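Local structure of Beta/gama crystallin family protein (Methanosarcina acetivorans C2A, 5HT9) at residues I6-V11 / I35-V40. The protein binds calcium and magnesium ions through a beta/gamma-crystallin domain built of two Greek key motifs. Numbering follows the deposited sequence.
Sequences IVYEHV and ISSIKV. With NI (nickel (II) ion), chain C; MG (magnesium ion), chain E.
Tyr8 pairs with Ser37, and Ile6 with Lys39, as antiparallel hydrogen-bonded pairs in the first Greek key of the beta/gamma-crystallin domain. Strands 4-8 and 37-42 are the inner neighbours of a four-stranded sheet. The pairing ends in a classic beta bulge, where Ser36 and Ser37 both face Tyr8. Tyr8 O takes a straight bond from Ser36 N (2.8 Å, N-H...O 175°) and a weak one from Ser37 N.

On the face with Ile6, the Tyr8 ring and the Lys39 chain cross obliquely. Lys39 is fully extended beyond CG, which carries CE to 4.1 Å from Tyr8 CE1 and NZ to a weak bond with Tyr8 OH. Phe13 adds a cation-pi contact to Lys39 and an edge-to-face contact to Tyr8. Without the ring, as with an alanine at Tyr8, Lys39 CD and CE would probably lose their aromatic neighbour and NZ its weak hydroxyl partner.

Ser37 OG sits between its backbone N and carbonyl carbon (chi1 56°). There it donates to His10 O at 2.7 Å and accepts a hydrogen bond from Phe13 N, tying the turn after the strand to the sheet. On the other face, Val7 CG1 packs against Ile35 CD1 at 3.9 Å, toward the buried side that Leu31 and Ile78 help to fill.

Beyond the strand, His10 NE2 binds a nickel ion. Ser36 OG, hydrogen-bonded to Asp75, joins Glu9 O, Lys34 O and Asn76 OD1 at the magnesium, a site that also takes calcium. The ion lies 2.2 Å from Glu9 O and 2.4 Å from Ser36 OG.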
loop_
_atom_site.group_PDB
_atom_site.type_symbol
_atom_site.label_atom_id
_atom_site.label_comp_id
_atom_site.label_asym_id
_atom_site.label_seq_id
_atom_site.Cartn_x
_atom_site.Cartn_y
_atom_site.Cartn_z
ATOM N N ILE A 6 6.212 1.911 -2.090
ATOM C CA ILE A 6 6.633 0.543 -2.296
ATOM C C ILE A 6 5.836 -0.340 -1.358
ATOM O O ILE A 6 5.759 -0.062 -0.161
ATOM C CB ILE A 6 8.135 0.369 -2.053
ATOM C CG1 ILE A 6 8.915 1.395 -2.886
ATOM C CG2 ILE A 6 8.546 -1.037 -2.427
ATOM C CD1 ILE A 6 10.386 1.383 -2.648
ATOM N N VAL A 7 5.228 -1.388 -1.898
ATOM C CA VAL A 7 4.463 -2.320 -1.071
ATOM C C VAL A 7 5.135 -3.689 -1.078
ATOM O O VAL A 7 5.727 -4.093 -2.078
ATOM C CB VAL A 7 2.998 -2.453 -1.553
ATOM C CG1 VAL A 7 2.225 -1.120 -1.332
ATOM C CG2 VAL A 7 2.947 -2.870 -3.015
ATOM N N TYR A 8 5.018 -4.399 0.038
ATOM C CA TYR A 8 5.712 -5.667 0.242
ATOM C C TYR A 8 4.765 -6.739 0.739
ATOM O O TYR A 8 3.857 -6.465 1.526
ATOM C CB TYR A 8 6.839 -5.519 1.268
ATOM C CG TYR A 8 8.035 -4.696 0.853
ATOM C CD1 TYR A 8 8.019 -3.304 0.925
ATOM C CD2 TYR A 8 9.204 -5.316 0.457
ATOM C CE1 TYR A 8 9.137 -2.560 0.577
ATOM C CE2 TYR A 8 10.322 -4.592 0.111
ATOM C CZ TYR A 8 10.292 -3.221 0.168
ATOM O OH TYR A 8 11.432 -2.524 -0.188
ATOM N N GLU A 9 5.025 -7.967 0.317
ATOM C CA GLU A 9 4.203 -9.123 0.661
ATOM C C GLU A 9 4.274 -9.550 2.138
ATOM O O GLU A 9 3.302 -10.063 2.695
ATOM C CB GLU A 9 4.616 -10.289 -0.237
ATOM C CG GLU A 9 3.875 -11.572 0.013
ATOM C CD GLU A 9 4.414 -12.705 -0.832
ATOM O OE1 GLU A 9 5.505 -12.537 -1.429
ATOM O OE2 GLU A 9 3.753 -13.762 -0.880
ATOM N N HIS A 10 5.421 -9.343 2.773
ATOM C CA HIS A 10 5.610 -9.797 4.147
ATOM C C HIS A 10 6.031 -8.655 5.058
ATOM O O HIS A 10 6.506 -7.621 4.602
ATOM C CB HIS A 10 6.663 -10.921 4.207
ATOM C CG HIS A 10 6.296 -12.143 3.415
ATOM N ND1 HIS A 10 5.068 -12.761 3.525
ATOM C CD2 HIS A 10 7.002 -12.867 2.510
ATOM C CE1 HIS A 10 5.030 -13.811 2.722
ATOM N NE2 HIS A 10 6.187 -13.895 2.091
ATOM N N VAL A 11 5.875 -8.862 6.356
ATOM C CA VAL A 11 6.337 -7.901 7.343
ATOM C C VAL A 11 7.828 -7.621 7.193
ATOM O O VAL A 11 8.576 -8.441 6.640
ATOM C CB VAL A 11 6.067 -8.407 8.768
ATOM C CG1 VAL A 11 4.587 -8.670 8.948
ATOM C CG2 VAL A 11 6.855 -9.680 9.017
ATOM N N ILE A 35 -0.539 -7.393 0.965
ATOM C CA ILE A 35 0.375 -6.342 1.394
ATOM C C ILE A 35 0.505 -6.343 2.912
ATOM O O ILE A 35 -0.491 -6.260 3.626
ATOM C CB ILE A 35 -0.086 -4.965 0.886
ATOM C CG1 ILE A 35 -0.076 -4.956 -0.646
ATOM C CG2 ILE A 35 0.817 -3.861 1.431
ATOM C CD1 ILE A 35 -0.716 -3.721 -1.239
ATOM N N SER A 36 1.741 -6.442 3.400
ATOM C CA SER A 36 1.975 -6.577 4.825
ATOM C C SER A 36 2.889 -5.499 5.375
ATOM O O SER A 36 2.934 -5.291 6.578
ATOM C CB SER A 36 2.556 -7.964 5.140
ATOM O OG SER A 36 1.572 -8.965 4.938
ATOM N N SER A 37 3.648 -4.848 4.497
ATOM C CA SER A 37 4.426 -3.689 4.895
ATOM C C SER A 37 4.552 -2.737 3.714
ATOM O O SER A 37 4.329 -3.120 2.559
ATOM C CB SER A 37 5.806 -4.093 5.433
ATOM O OG SER A 37 6.508 -4.877 4.484
ATOM N N ILE A 38 4.867 -1.484 4.028
ATOM C CA ILE A 38 4.816 -0.391 3.062
ATOM C C ILE A 38 5.910 0.631 3.314
ATOM O O ILE A 38 6.135 1.019 4.453
ATOM C CB ILE A 38 3.467 0.368 3.141
ATOM C CG1 ILE A 38 2.272 -0.559 2.904
ATOM C CG2 ILE A 38 3.449 1.548 2.178
ATOM C CD1 ILE A 38 0.927 0.149 3.180
ATOM N N LYS A 39 6.562 1.096 2.257
ATOM C CA LYS A 39 7.406 2.287 2.350
ATOM C C LYS A 39 6.820 3.373 1.473
ATOM O O LYS A 39 6.869 3.269 0.254
ATOM C CB LYS A 39 8.848 2.007 1.905
ATOM C CG LYS A 39 9.614 1.014 2.752
ATOM C CD LYS A 39 10.983 0.751 2.135
ATOM C CE LYS A 39 11.709 -0.367 2.865
ATOM N NZ LYS A 39 13.019 -0.640 2.222
ATOM N N VAL A 40 6.260 4.414 2.071
ATOM C CA VAL A 40 5.887 5.561 1.259
ATOM C C VAL A 40 7.118 6.446 1.082
ATOM O O VAL A 40 7.691 6.925 2.060
ATOM C CB VAL A 40 4.742 6.379 1.874
ATOM C CG1 VAL A 40 4.431 7.581 0.981
ATOM C CG2 VAL A 40 3.490 5.506 2.030
HETATM NI NI NI C . 6.793 -15.484 0.873
HETATM MG MG MG E . 1.175 -10.553 3.241
#